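PDB 6QVM: multiheme cytochrome cf from Carboxydothermus ferrireducens DSM 11255, which carries eleven c-type hemes in the bacterial S-layer and probably passes electrons from the cell to insoluble extracellular Fe(III). Local coordinates for residues V82-Q86 with N87-L91; K204-N207 with A208-K212; Q40-A43 with S44-S47; S239-W242 with H243-M246. One frame throughout, in Å; residues are numbered along the deposited sequence. Where two conformers were deposited one is given.

Contact 1. Residues V82-Q86 with N87-L91. With HEC (heme c), chain E.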
loop_
_atom_site.group_PDB
_atom_site.type_symbol
_atom_site.label_atom_id
_atom_site.label_comp_id
_atom_site.label_asym_id
_atom_site.label_seq_id
_atom_site.Cartn_x
_atom_site.Cartn_y
_atom_site.Cartn_z
ATOM N N VAL A 82 -20.881 8.606 -6.676
ATOM C CA VAL A 82 -19.953 8.562 -5.550
ATOM C C VAL A 82 -20.666 8.084 -4.289
ATOM O O VAL A 82 -20.233 7.125 -3.635
ATOM C CB VAL A 82 -19.307 9.941 -5.336
ATOM C CG1 VAL A 82 -18.602 9.983 -4.000
ATOM C CG2 VAL A 82 -18.346 10.265 -6.465
ATOM N N LEU A 83 -21.783 8.731 -3.941
ATOM C CA LEU A 83 -22.537 8.345 -2.752
ATOM C C LEU A 83 -22.986 6.895 -2.835
ATOM O O LEU A 83 -22.898 6.150 -1.851
ATOM C CB LEU A 83 -23.743 9.266 -2.573
ATOM C CG LEU A 83 -23.437 10.752 -2.383
ATOM C CD1 LEU A 83 -24.723 11.569 -2.375
ATOM C CD2 LEU A 83 -22.643 10.984 -1.106
ATOM N N PHE A 84 -23.493 6.483 -3.998
ATOM C CA PHE A 84 -23.852 5.085 -4.208
ATOM C C PHE A 84 -22.693 4.167 -3.838
ATOM O O PHE A 84 -22.863 3.200 -3.088
ATOM C CB PHE A 84 -24.276 4.883 -5.668
ATOM C CG PHE A 84 -24.476 3.440 -6.064
ATOM C CD1 PHE A 84 -25.667 2.788 -5.785
ATOM C CD2 PHE A 84 -23.483 2.750 -6.744
ATOM C CE1 PHE A 84 -25.856 1.473 -6.159
ATOM C CE2 PHE A 84 -23.665 1.432 -7.115
ATOM C CZ PHE A 84 -24.854 0.794 -6.824
ATOM N N MET A 85 -21.492 4.484 -4.324
ATOM C CA MET A 85 -20.352 3.608 -4.090
ATOM C C MET A 85 -19.867 3.695 -2.645
ATOM O O MET A 85 -19.452 2.685 -2.068
ATOM C CB MET A 85 -19.228 3.940 -5.065
ATOM C CG MET A 85 -18.165 2.866 -5.142
ATOM S SD MET A 85 -17.034 3.088 -6.523
ATOM C CE MET A 85 -15.870 1.758 -6.221
ATOM N N GLN A 86 -19.913 4.886 -2.039
ATOM C CA GLN A 86 -19.555 5.013 -0.630
ATOM C C GLN A 86 -20.537 4.290 0.288
ATOM O O GLN A 86 -20.156 3.902 1.399
ATOM C CB GLN A 86 -19.472 6.487 -0.232
ATOM C CG GLN A 86 -18.434 7.284 -0.996
ATOM C CD GLN A 86 -18.213 8.662 -0.415
ATOM O OE1 GLN A 86 -19.067 9.545 -0.515
ATOM N NE2 GLN A 86 -17.056 8.855 0.201
ATOM N N ASN A 87 -21.784 4.105 -0.152
ATOM C CA ASN A 87 -22.823 3.451 0.633
ATOM C C ASN A 87 -22.870 1.946 0.408
ATOM O O ASN A 87 -23.945 1.339 0.530
ATOM C CB ASN A 87 -24.180 4.083 0.315
ATOM C CG ASN A 87 -24.416 5.368 1.080
ATOM O OD1 ASN A 87 -23.769 5.627 2.097
ATOM N ND2 ASN A 87 -25.340 6.183 0.592
ATOM N N GLY A 88 -21.743 1.324 0.081
ATOM C CA GLY A 88 -21.754 -0.097 -0.226
ATOM C C GLY A 88 -22.596 -0.432 -1.437
ATOM O O GLY A 88 -23.291 -1.455 -1.445
ATOM N N LYS A 89 -22.554 0.420 -2.462
ATOM C CA LYS A 89 -23.331 0.246 -3.690
ATOM C C LYS A 89 -24.821 0.100 -3.380
ATOM O O LYS A 89 -25.506 -0.808 -3.857
ATOM C CB LYS A 89 -22.793 -0.924 -4.513
ATOM C CG LYS A 89 -21.271 -0.889 -4.605
ATOM C CD LYS A 89 -20.747 -1.231 -5.979
ATOM C CE LYS A 89 -19.289 -1.657 -5.904
ATOM N NZ LYS A 89 -18.503 -1.246 -7.098
ATOM N N LYS A 90 -25.314 1.017 -2.549
ATOM C CA LYS A 90 -26.737 1.220 -2.335
ATOM C C LYS A 90 -27.035 2.701 -2.515
ATOM O O LYS A 90 -26.206 3.557 -2.199
ATOM C CB LYS A 90 -27.180 0.753 -0.939
ATOM C CG LYS A 90 -26.874 -0.710 -0.644
ATOM C CD LYS A 90 -27.273 -1.078 0.776
ATOM C CE LYS A 90 -26.072 -1.483 1.611
ATOM N NZ LYS A 90 -25.566 -0.368 2.454
ATOM N N LEU A 91 -28.220 3.004 -3.034
ATOM C CA LEU A 91 -28.563 4.385 -3.347
ATOM C C LEU A 91 -28.647 5.228 -2.079
ATOM O O LEU A 91 -29.232 4.808 -1.078
ATOM C CB LEU A 91 -29.891 4.435 -4.097
ATOM C CG LEU A 91 -29.931 3.933 -5.540
ATOM C CD1 LEU A 91 -31.360 3.975 -6.069
ATOM C CD2 LEU A 91 -29.006 4.765 -6.423
HETATM FE FE HEC E . -22.071 2.320 -14.075
HETATM C CHA HEC E . -18.810 1.467 -13.371
HETATM C CHB HEC E . -21.504 1.709 -17.398
HETATM C CHC HEC E . -25.394 2.950 -14.742
HETATM C CHD HEC E . -22.578 3.274 -10.777
HETATM N NA HEC E . -20.470 1.694 -15.170
HETATM C C1A HEC E . -19.201 1.435 -14.690
HETATM C C2A HEC E . -18.344 1.108 -15.810
HETATM C C3A HEC E . -19.089 1.191 -16.925
HETATM C C4A HEC E . -20.436 1.559 -16.543
HETATM C CMA HEC E . -18.619 0.932 -18.371
HETATM C CAA HEC E . -16.838 0.766 -15.696
HETATM C CBA HEC E . -16.583 -0.682 -16.106
HETATM C CGA HEC E . -16.959 -1.617 -14.990
HETATM O O1A HEC E . -17.440 -2.740 -15.294
HETATM O O2A HEC E . -16.776 -1.246 -13.801
HETATM N NB HEC E . -23.231 2.339 -15.750
HETATM C C1B HEC E . -22.797 2.010 -17.021
HETATM C C2B HEC E . -23.943 2.042 -17.904
HETATM C C3B HEC E . -25.022 2.397 -17.177
HETATM C C4B HEC E . -24.593 2.575 -15.802
HETATM C CMB HEC E . -23.866 1.755 -19.421
HETATM C CAB HEC E . -26.475 2.574 -17.681
HETATM C CBB HEC E . -27.057 1.253 -18.233
HETATM N NC HEC E . -23.661 3.015 -12.981
HETATM C C1C HEC E . -24.957 3.164 -13.447
HETATM C C2C HEC E . -25.797 3.594 -12.341
HETATM C C3C HEC E . -25.031 3.635 -11.227
HETATM C C4C HEC E . -23.670 3.297 -11.622
HETATM C CMC HEC E . -27.326 3.810 -12.444
HETATM C CAC HEC E . -25.441 4.045 -9.781
HETATM C CBC HEC E . -26.578 3.179 -9.190
HETATM N ND HEC E . -20.882 2.368 -12.347
HETATM C C1D HEC E . -21.321 2.800 -11.095
HETATM C C2D HEC E . -20.233 2.665 -10.156
HETATM C C3D HEC E . -19.062 2.104 -10.971
HETATM C C4D HEC E . -19.556 1.947 -12.315
HETATM C CMD HEC E . -20.250 3.009 -8.652
HETATM C CAD HEC E . -17.650 1.747 -10.473
HETATM C CBD HEC E . -17.713 0.310 -9.962
HETATM C CGD HEC E . -16.351 -0.163 -9.522
HETATM O O1D HEC E . -15.356 0.083 -10.257
HETATM O O2D HEC E . -16.271 -0.799 -8.438
#

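Contact 2. Residues K204-N207 with A208-K212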
loop_
_atom_site.group_PDB
_atom_site.type_symbol
_atom_site.label_atom_id
_atom_site.label_comp_id
_atom_site.label_asym_id
_atom_site.label_seq_id
_atom_site.Cartn_x
_atom_site.Cartn_y
_atom_site.Cartn_z
ATOM N N LYS A 204 -37.084 22.638 -3.572
ATOM C CA LYS A 204 -36.695 24.045 -3.610
ATOM C C LYS A 204 -35.923 24.435 -2.356
ATOM O O LYS A 204 -35.028 25.286 -2.412
ATOM C CB LYS A 204 -37.935 24.922 -3.789
ATOM C CG LYS A 204 -37.650 26.393 -4.056
ATOM C CD LYS A 204 -38.721 26.996 -4.950
ATOM C CE LYS A 204 -38.526 28.492 -5.114
ATOM N NZ LYS A 204 -38.820 29.222 -3.854
ATOM N N ALA A 205 -36.244 23.810 -1.223
ATOM C CA ALA A 205 -35.491 24.058 0.001
ATOM C C ALA A 205 -34.129 23.377 -0.055
ATOM O O ALA A 205 -33.113 23.966 0.332
ATOM C CB ALA A 205 -36.290 23.593 1.217
ATOM N N PHE A 206 -34.088 22.135 -0.547
ATOM C CA PHE A 206 -32.824 21.413 -0.678
ATOM C C PHE A 206 -31.863 22.141 -1.612
ATOM O O PHE A 206 -30.656 22.204 -1.348
ATOM C CB PHE A 206 -33.097 19.990 -1.172
ATOM C CG PHE A 206 -31.871 19.130 -1.277
ATOM C CD1 PHE A 206 -31.079 18.885 -0.168
ATOM C CD2 PHE A 206 -31.516 18.554 -2.487
ATOM C CE1 PHE A 206 -29.949 18.083 -0.265
ATOM C CE2 PHE A 206 -30.387 17.757 -2.592
ATOM C CZ PHE A 206 -29.603 17.521 -1.479
ATOM N N ASN A 207 -32.389 22.726 -2.696
ATOM C CA ASN A 207 -31.545 23.481 -3.618
ATOM C C ASN A 207 -30.889 24.666 -2.920
ATOM O O ASN A 207 -29.736 25.005 -3.209
ATOM C CB ASN A 207 -32.362 23.945 -4.828
ATOM C CG ASN A 207 -32.766 22.797 -5.730
ATOM O OD1 ASN A 207 -32.195 21.705 -5.655
ATOM N ND2 ASN A 207 -33.767 23.030 -6.572
ATOM N N ALA A 208 -31.613 25.316 -2.007
ATOM C CA ALA A 208 -31.035 26.430 -1.263
ATOM C C ALA A 208 -29.927 25.964 -0.324
ATOM O O ALA A 208 -28.950 26.690 -0.106
ATOM C CB ALA A 208 -32.123 27.160 -0.480
ATOM N N VAL A 209 -30.066 24.763 0.243
ATOM C CA VAL A 209 -28.979 24.180 1.024
ATOM C C VAL A 209 -27.795 23.853 0.121
ATOM O O VAL A 209 -26.637 24.108 0.472
ATOM C CB VAL A 209 -29.472 22.933 1.781
ATOM C CG1 VAL A 209 -28.342 22.328 2.587
ATOM C CG2 VAL A 209 -30.654 23.273 2.676
ATOM N N GLN A 210 -28.067 23.300 -1.065
ATOM C CA GLN A 210 -26.993 22.981 -2.002
ATOM C C GLN A 210 -26.301 24.233 -2.528
ATOM O O GLN A 210 -25.107 24.192 -2.844
ATOM C CB GLN A 210 -27.535 22.156 -3.168
ATOM C CG GLN A 210 -27.637 20.672 -2.882
ATOM C CD GLN A 210 -28.234 19.899 -4.043
ATOM O OE1 GLN A 210 -29.277 20.272 -4.581
ATOM N NE2 GLN A 210 -27.568 18.826 -4.447
ATOM N N ALA A 211 -27.030 25.345 -2.637
ATOM C CA ALA A 211 -26.410 26.586 -3.087
ATOM C C ALA A 211 -25.438 27.122 -2.044
ATOM O O ALA A 211 -24.391 27.679 -2.393
ATOM C CB ALA A 211 -27.483 27.625 -3.410
ATOM N N LYS A 212 -25.763 26.958 -0.760
ATOM C CA LYS A 212 -24.897 27.468 0.297
ATOM C C LYS A 212 -23.654 26.610 0.490
ATOM O O LYS A 212 -22.587 27.141 0.820
ATOM C CB LYS A 212 -25.665 27.568 1.616
ATOM C CG LYS A 212 -24.874 28.252 2.720
ATOM C CD LYS A 212 -25.451 27.973 4.093
ATOM C CE LYS A 212 -24.467 28.367 5.185
ATOM N NZ LYS A 212 -24.256 29.836 5.248
#

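Contact 3. Residues Q40-A43 with S44-S47. With HEC (heme c), chain F.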
loop_
_atom_site.group_PDB
_atom_site.type_symbol
_atom_site.label_atom_id
_atom_site.label_comp_id
_atom_site.label_asym_id
_atom_site.label_seq_id
_atom_site.Cartn_x
_atom_site.Cartn_y
_atom_site.Cartn_z
ATOM N N GLN A 40 -21.223 10.711 -15.430
ATOM C CA GLN A 40 -21.226 11.941 -16.203
ATOM C C GLN A 40 -21.279 11.629 -17.692
ATOM O O GLN A 40 -20.706 10.644 -18.167
ATOM C CB GLN A 40 -19.992 12.788 -15.892
ATOM C CG GLN A 40 -19.965 13.329 -14.471
ATOM C CD GLN A 40 -18.688 14.084 -14.158
ATOM O OE1 GLN A 40 -18.297 14.986 -14.894
ATOM N NE2 GLN A 40 -18.021 13.705 -13.074
ATOM N N VAL A 41 -21.986 12.479 -18.428
ATOM C CA VAL A 41 -22.142 12.314 -19.869
ATOM C C VAL A 41 -21.563 13.551 -20.548
ATOM O O VAL A 41 -21.561 14.637 -19.950
ATOM C CB VAL A 41 -23.614 12.086 -20.248
ATOM C CG1 VAL A 41 -24.184 10.890 -19.492
ATOM C CG2 VAL A 41 -24.436 13.330 -19.960
ATOM N N PRO A 42 -21.049 13.437 -21.775
ATOM C CA PRO A 42 -20.451 14.604 -22.435
ATOM C C PRO A 42 -21.465 15.720 -22.628
ATOM O O PRO A 42 -22.669 15.482 -22.743
ATOM C CB PRO A 42 -19.978 14.047 -23.783
ATOM C CG PRO A 42 -19.813 12.586 -23.545
ATOM C CD PRO A 42 -20.899 12.212 -22.575
ATOM N N ALA A 43 -20.953 16.955 -22.670
ATOM C CA ALA A 43 -21.814 18.118 -22.864
ATOM C C ALA A 43 -22.641 17.986 -24.134
ATOM O O ALA A 43 -23.813 18.381 -24.167
ATOM C CB ALA A 43 -20.975 19.394 -22.905
ATOM N N SER A 44 -22.052 17.413 -25.187
ATOM C CA SER A 44 -22.755 17.248 -26.454
ATOM C C SER A 44 -23.941 16.295 -26.358
ATOM O O SER A 44 -24.753 16.261 -27.286
ATOM C CB SER A 44 -21.791 16.757 -27.534
ATOM O OG SER A 44 -21.380 15.428 -27.279
ATOM N N HIS A 45 -24.067 15.535 -25.268
ATOM C CA HIS A 45 -25.176 14.606 -25.092
ATOM C C HIS A 45 -26.314 15.179 -24.262
ATOM O O HIS A 45 -27.363 14.531 -24.147
ATOM C CB HIS A 45 -24.700 13.326 -24.404
ATOM C CG HIS A 45 -23.796 12.476 -25.241
ATOM N ND1 HIS A 45 -22.810 13.000 -26.049
ATOM C CD2 HIS A 45 -23.721 11.131 -25.381
ATOM C CE1 HIS A 45 -22.164 12.014 -26.649
ATOM N NE2 HIS A 45 -22.700 10.869 -26.262
ATOM N N LYS A 46 -26.131 16.359 -23.680
ATOM C CA LYS A 46 -27.033 16.817 -22.637
ATOM C C LYS A 46 -28.419 17.121 -23.183
ATOM O O LYS A 46 -28.571 17.731 -24.245
ATOM C CB LYS A 46 -26.470 18.055 -21.944
ATOM C CG LYS A 46 -27.337 18.559 -20.799
ATOM C CD LYS A 46 -26.561 19.475 -19.870
ATOM C CE LYS A 46 -27.496 20.203 -18.919
ATOM N NZ LYS A 46 -26.798 21.289 -18.183
ATOM N N SER A 47 -29.433 16.681 -22.443
ATOM C CA SER A 47 -30.814 17.039 -22.732
ATOM C C SER A 47 -31.128 18.389 -22.102
ATOM O O SER A 47 -30.943 18.578 -20.895
ATOM C CB SER A 47 -31.776 15.977 -22.204
ATOM O OG SER A 47 -31.706 14.790 -22.971
HETATM FE FE HEC F . -22.018 8.928 -26.496
HETATM C CHA HEC F . -18.990 10.346 -27.476
HETATM C CHB HEC F . -20.771 8.638 -23.305
HETATM C CHC HEC F . -25.018 7.581 -25.430
HETATM C CHD HEC F . -23.058 8.720 -29.724
HETATM N NA HEC F . -20.218 9.420 -25.569
HETATM C C1A HEC F . -19.082 9.939 -26.159
HETATM C C2A HEC F . -18.017 9.993 -25.169
HETATM C C3A HEC F . -18.524 9.493 -24.016
HETATM C C4A HEC F . -19.909 9.140 -24.254
HETATM C CMA HEC F . -17.844 9.308 -22.640
HETATM C CAA HEC F . -16.593 10.517 -25.516
HETATM C CBA HEC F . -15.884 11.310 -24.412
HETATM C CGA HEC F . -16.309 12.753 -24.425
HETATM O O1A HEC F . -16.447 13.348 -23.324
HETATM O O2A HEC F . -16.514 13.306 -25.534
HETATM N NB HEC F . -22.757 8.209 -24.715
HETATM C C1B HEC F . -22.092 8.291 -23.503
HETATM C C2B HEC F . -23.026 7.935 -22.457
HETATM C C3B HEC F . -24.198 7.615 -23.036
HETATM C C4B HEC F . -24.051 7.793 -24.468
HETATM C CMB HEC F . -22.673 7.855 -20.957
HETATM C CAB HEC F . -25.502 7.164 -22.336
HETATM C CBB HEC F . -26.073 8.271 -21.421
HETATM N NC HEC F . -23.691 8.240 -27.396
HETATM C C1C HEC F . -24.836 7.752 -26.793
HETATM C C2C HEC F . -25.799 7.416 -27.834
HETATM C C3C HEC F . -25.302 7.862 -29.015
HETATM C C4C HEC F . -23.941 8.300 -28.753
HETATM C CMC HEC F . -27.244 6.968 -27.525
HETATM C CAC HEC F . -25.839 7.745 -30.474
HETATM C CBC HEC F . -27.323 8.095 -30.690
HETATM N ND HEC F . -21.138 9.429 -28.320
HETATM C C1D HEC F . -21.824 9.303 -29.527
HETATM C C2D HEC F . -21.018 9.881 -30.570
HETATM C C3D HEC F . -19.750 10.393 -29.878
HETATM C C4D HEC F . -19.909 10.071 -28.476
HETATM C CMD HEC F . -21.382 9.962 -32.064
HETATM C CAD HEC F . -18.566 11.097 -30.570
HETATM C CBD HEC F . -18.932 12.561 -30.786
HETATM C CGD HEC F . -18.865 13.269 -29.455
HETATM O O1D HEC F . -17.816 13.143 -28.762
HETATM O O2D HEC F . -19.859 13.951 -29.083
#

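Contact 4. Residues S239-W242 with H243-M246. With HEC (heme c), chain J.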
loop_
_atom_site.group_PDB
_atom_site.type_symbol
_atom_site.label_atom_id
_atom_site.label_comp_id
_atom_site.label_asym_id
_atom_site.label_seq_id
_atom_site.Cartn_x
_atom_site.Cartn_y
_atom_site.Cartn_z
ATOM N N SER A 239 -5.736 -0.138 7.956
ATOM C CA SER A 239 -5.711 0.704 9.144
ATOM C C SER A 239 -4.961 0.069 10.309
ATOM O O SER A 239 -4.715 0.750 11.312
ATOM C CB SER A 239 -7.142 1.049 9.575
ATOM O OG SER A 239 -7.782 1.829 8.580
ATOM N N ALA A 240 -4.601 -1.209 10.204
ATOM C CA ALA A 240 -3.863 -1.895 11.253
ATOM C C ALA A 240 -2.379 -2.041 10.944
ATOM O O ALA A 240 -1.616 -2.424 11.837
ATOM C CB ALA A 240 -4.466 -3.283 11.514
ATOM N N THR A 241 -1.954 -1.763 9.712
ATOM C CA THR A 241 -0.529 -1.710 9.429
ATOM C C THR A 241 0.086 -0.487 10.109
ATOM O O THR A 241 -0.609 0.451 10.508
ATOM C CB THR A 241 -0.265 -1.681 7.922
ATOM O OG1 THR A 241 -0.781 -0.469 7.358
ATOM C CG2 THR A 241 -0.930 -2.874 7.236
ATOM N N TRP A 242 1.412 -0.510 10.251
ATOM C CA TRP A 242 2.079 0.526 11.030
ATOM C C TRP A 242 2.165 1.849 10.277
ATOM O O TRP A 242 2.218 2.910 10.907
ATOM C CB TRP A 242 3.464 0.042 11.459
ATOM C CG TRP A 242 3.369 -0.926 12.595
ATOM C CD1 TRP A 242 3.505 -2.286 12.539
ATOM C CD2 TRP A 242 3.080 -0.606 13.963
ATOM N NE1 TRP A 242 3.330 -2.827 13.791
ATOM C CE2 TRP A 242 3.064 -1.819 14.680
ATOM C CE3 TRP A 242 2.844 0.590 14.653
ATOM C CZ2 TRP A 242 2.818 -1.870 16.050
ATOM C CZ3 TRP A 242 2.594 0.537 16.011
ATOM C CH2 TRP A 242 2.581 -0.685 16.696
ATOM N N HIS A 243 2.164 1.804 8.943
ATOM C CA HIS A 243 2.281 2.992 8.100
ATOM C C HIS A 243 1.298 4.085 8.521
ATOM O O HIS A 243 1.737 5.187 8.875
ATOM C CB HIS A 243 2.085 2.634 6.620
ATOM C CG HIS A 243 3.338 2.216 5.922
ATOM N ND1 HIS A 243 3.360 1.220 4.969
ATOM C CD2 HIS A 243 4.612 2.657 6.036
ATOM C CE1 HIS A 243 4.594 1.069 4.523
ATOM N NE2 HIS A 243 5.374 1.929 5.154
ATOM N N PRO A 244 -0.020 3.839 8.536
ATOM C CA PRO A 244 -0.944 4.925 8.895
ATOM C C PRO A 244 -0.946 5.273 10.375
ATOM O O PRO A 244 -1.573 6.271 10.750
ATOM C CB PRO A 244 -2.306 4.382 8.455
ATOM C CG PRO A 244 -2.174 2.921 8.637
ATOM C CD PRO A 244 -0.756 2.591 8.251
ATOM N N ASN A 245 -0.259 4.503 11.219
ATOM C CA ASN A 245 -0.255 4.724 12.660
ATOM C C ASN A 245 1.040 5.344 13.175
ATOM O O ASN A 245 1.253 5.386 14.390
ATOM C CB ASN A 245 -0.524 3.404 13.391
ATOM C CG ASN A 245 -1.940 2.895 13.179
ATOM O OD1 ASN A 245 -2.906 3.504 13.640
ATOM N ND2 ASN A 245 -2.070 1.772 12.484
ATOM N N MET A 246 1.907 5.828 12.285
ATOM C CA MET A 246 3.222 6.306 12.709
ATOM C C MET A 246 3.127 7.498 13.657
ATOM O O MET A 246 3.965 7.642 14.558
ATOM C CB MET A 246 4.063 6.668 11.483
ATOM C CG MET A 246 5.439 7.242 11.790
ATOM S SD MET A 246 6.574 6.037 12.506
ATOM C CE MET A 246 8.128 6.921 12.407
HETATM FE FE HEC J . 7.265 1.936 4.721
HETATM C CHA HEC J . 7.292 0.892 7.959
HETATM C CHB HEC J . 7.498 -1.344 3.671
HETATM C CHC HEC J . 6.677 2.925 1.478
HETATM C CHD HEC J . 7.609 5.241 5.673
HETATM N NA HEC J . 7.362 0.115 5.631
HETATM C C1A HEC J . 7.412 -0.086 6.995
HETATM C C2A HEC J . 7.613 -1.499 7.240
HETATM C C3A HEC J . 7.674 -2.117 6.056
HETATM C C4A HEC J . 7.525 -1.113 5.024
HETATM C CMA HEC J . 7.887 -3.627 5.837
HETATM C CAA HEC J . 7.739 -2.159 8.630
HETATM C CBA HEC J . 6.367 -2.659 9.072
HETATM C CGA HEC J . 6.529 -3.427 10.358
HETATM O O1A HEC J . 7.346 -3.009 11.226
HETATM O O2A HEC J . 5.830 -4.461 10.513
HETATM N NB HEC J . 7.125 0.972 2.912
HETATM C C1B HEC J . 7.198 -0.396 2.714
HETATM C C2B HEC J . 6.912 -0.665 1.324
HETATM C C3B HEC J . 6.694 0.515 0.708
HETATM C C4B HEC J . 6.819 1.569 1.703
HETATM C CMB HEC J . 6.926 -2.086 0.713
HETATM C CAB HEC J . 6.359 0.742 -0.789
HETATM C CBB HEC J . 5.070 0.006 -1.234
HETATM N NC HEC J . 7.225 3.745 3.753
HETATM C C1C HEC J . 6.872 3.924 2.422
HETATM C C2C HEC J . 6.768 5.353 2.167
HETATM C C3C HEC J . 6.960 6.003 3.340
HETATM C C4C HEC J . 7.293 4.997 4.347
HETATM C CMC HEC J . 6.334 5.977 0.817
HETATM C CAC HEC J . 6.963 7.541 3.603
HETATM C CBC HEC J . 5.633 8.244 3.235
HETATM N ND HEC J . 7.427 2.914 6.529
HETATM C C1D HEC J . 7.560 4.297 6.683
HETATM C C2D HEC J . 7.658 4.587 8.094
HETATM C C3D HEC J . 7.558 3.230 8.799
HETATM C C4D HEC J . 7.415 2.249 7.753
HETATM C CMD HEC J . 7.825 5.965 8.762
HETATM C CAD HEC J . 7.576 2.963 10.312
HETATM C CBD HEC J . 6.102 2.849 10.716
HETATM C CGD HEC J . 5.925 2.753 12.210
HETATM O O1D HEC J . 6.894 2.327 12.893
HETATM O O2D HEC J . 4.818 3.093 12.709
HETATM O O HOH W 1 0.864 -0.500 4.970
#

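Contact 1. Residues V82-Q86 with N87-L91
N87 turns the chain out of helix 79-86: its N donates to L83 O at 2.9 Å, the one backbone bond across the turn that is not weak, and its CB lies against the same carbonyl. At G88 phi is 62°, a value glycine accepts, and G88 N reaches back weakly to M85 O. K89 N is 2.9 Å from F84 O, also weak by its angle; together the two resemble the bonding pattern of a Schellman motif. K89 CA stands 3.6 Å from the centroid of the F84 ring, a CH-pi contact over the face, while heme CBC lies 3.4 Å above the opposite face. The bent K89 side chain carries NZ to 2.6 Å from heme propionate O2D, and Y27 OH also bonds NZ. K90 NZ bonds N87 O at 3.0 Å. L91 CD2 ends the turn 3.9 Å from F84 CD1. With CG anti to the backbone N (chi1 171°), F84 sends its ring between heme and turn; an alanine here would probably open a gap and leave K89 and the heme substituent without their shared surface. The chemistry combines aromatic filling with a lysine whose charge probably offsets that of the propionate.

Contact 2. Residues K204-N207 with A208-K212
Side-chain stacking joins F206 to Q210, one helical turn apart. The Q210 amide lies over the phenyl ring with the two planes 28° apart, and its CD approaches F206 CE2 to 3.4 Å. Q210 CG stands over the same face, offset toward the rim, in a CH-pi contact 4.2 Å from the ring centroid. The ring is there because F206 CG is anti to the backbone N (chi1 -177°), which tilts the phenyl along the helix toward the following turn.

Backbone hydrogen bonds of the i to i+4 kind run beneath this stack. Q210 N donates to F206 O at 2.8 Å with an N-H...O angle of 158°, and A211 N to N207 O, also at 2.8 Å. V209 N to A205 O is longer at 3.2 Å, and the A208 N to K204 O bond is weak.

Among polar side chains, N207 and Q210 bring their amides nearly coplanar, but OD1 of N207 and OE1 of Q210, 3.4 Å apart, are both acceptors and form no bond.

Helix 199-212 packs by its buried side: F206 rests on E108, R111 and V112 of helix 102-113, and A205 and V209 meet L132, L136 and A139 of helix 129-139.

Contact 3. Residues Q40-A43 with S44-S47
S44 OG, 4.0 Å from P42 CB across the turn, is gripped by two polar partners. It donates to heme propionate O2D at 2.8 Å and accepts from H45 ND1 at 3.1 Å, lying only 2° out of the imidazole plane. The hydroxyl gets there because OG takes the crowded position between backbone N and carbonyl carbon (chi1 69°). H45 has both ring nitrogens engaged: ND1 is held by the serine, and NE2 binds the heme iron at 2.1 Å. This shared hydroxyl would probably help to fix the rotation of the imidazole about its bond to iron and polarise the ligand.

P42 CD stands 4.0 Å from the centroid of the H45 ring, over the face, in a CH-pi contact, while CG presses on heme C3A at 3.4 Å. A glycine in its place would probably leave the imidazole face and the face of pyrrole A without their common cover and the ring more able to rock. Two backbone bonds close the turn, H45 N to P42 O at 2.9 Å and K46 N to A43 O at 3.1 Å. V41 CG1 adds contact with heme CMB.

The turn lies in the loop between helices 35-38 and 59-63. H63, ending the latter, completes bis-histidine coordination, as in other multiheme c-type cytochromes, and R54 and D55 of the same loop bond the backbone of S44 and H45.

Contact 4. Residues S239-W242 with H243-M246
N245 folds its amide back under the turn, and ND2 bonds two carbonyls of the preceding segment: T241 O at 2.8 Å and S239 O at 3.1 Å. The second bond is the straighter at 161°, with S239 O near the plane of the N245 amide although the donor stands above the carbonyl plane. N245 N also donates to W242 O. P244 is wedged in tightly, its CD 3.2 Å from T241 OG1, the two side chains crossing at about a right angle. That hydroxyl accepts a hydrogen bond from a water, 2.9 Å from T241 OG1, which accepts one from H243 ND1; T241 OG1 also bonds F238 O, relaying the histidine to the backbone. M246 is buried too, its SD 3.4 Å from CGD of a heme propionate.

The solvent side is looser: S239 and A240 are exposed, and the partly exposed W242 indole, against P277 and K296, keeps CE3 3.7 Å from O2D of that propionate.

H243 NE2 binds the iron at 1.9 Å, and H387 supplies the opposite ligand. Such bis-histidine coordination is characteristic of multiheme c-type cytochromes, and here H243 and M246 also touch further hemes.

How the contacts relate
Along the chain the order is contacts 3, 1, 2 and 4, and none nests in or crosses another, each linking residues a few positions apart. Contact 3 closes a turn between helices 35-38 and 59-63. Contact 1 closes the end of helix 79-86, its centre 23 Å from that of contact 3, at a different heme. Contact 2 lies within helix 199-212, about 8 Å from contact 1 by nearest atoms, and packs on helix 102-113, the first helix after contact 1. Contact 4 closes a turn within the loop from helix 226-233 to strand 247-248; that helix receives M85 and Q86 of contact 1. Contacts 3, 1 and 4 meet hemes, whereas contact 2 joins helices.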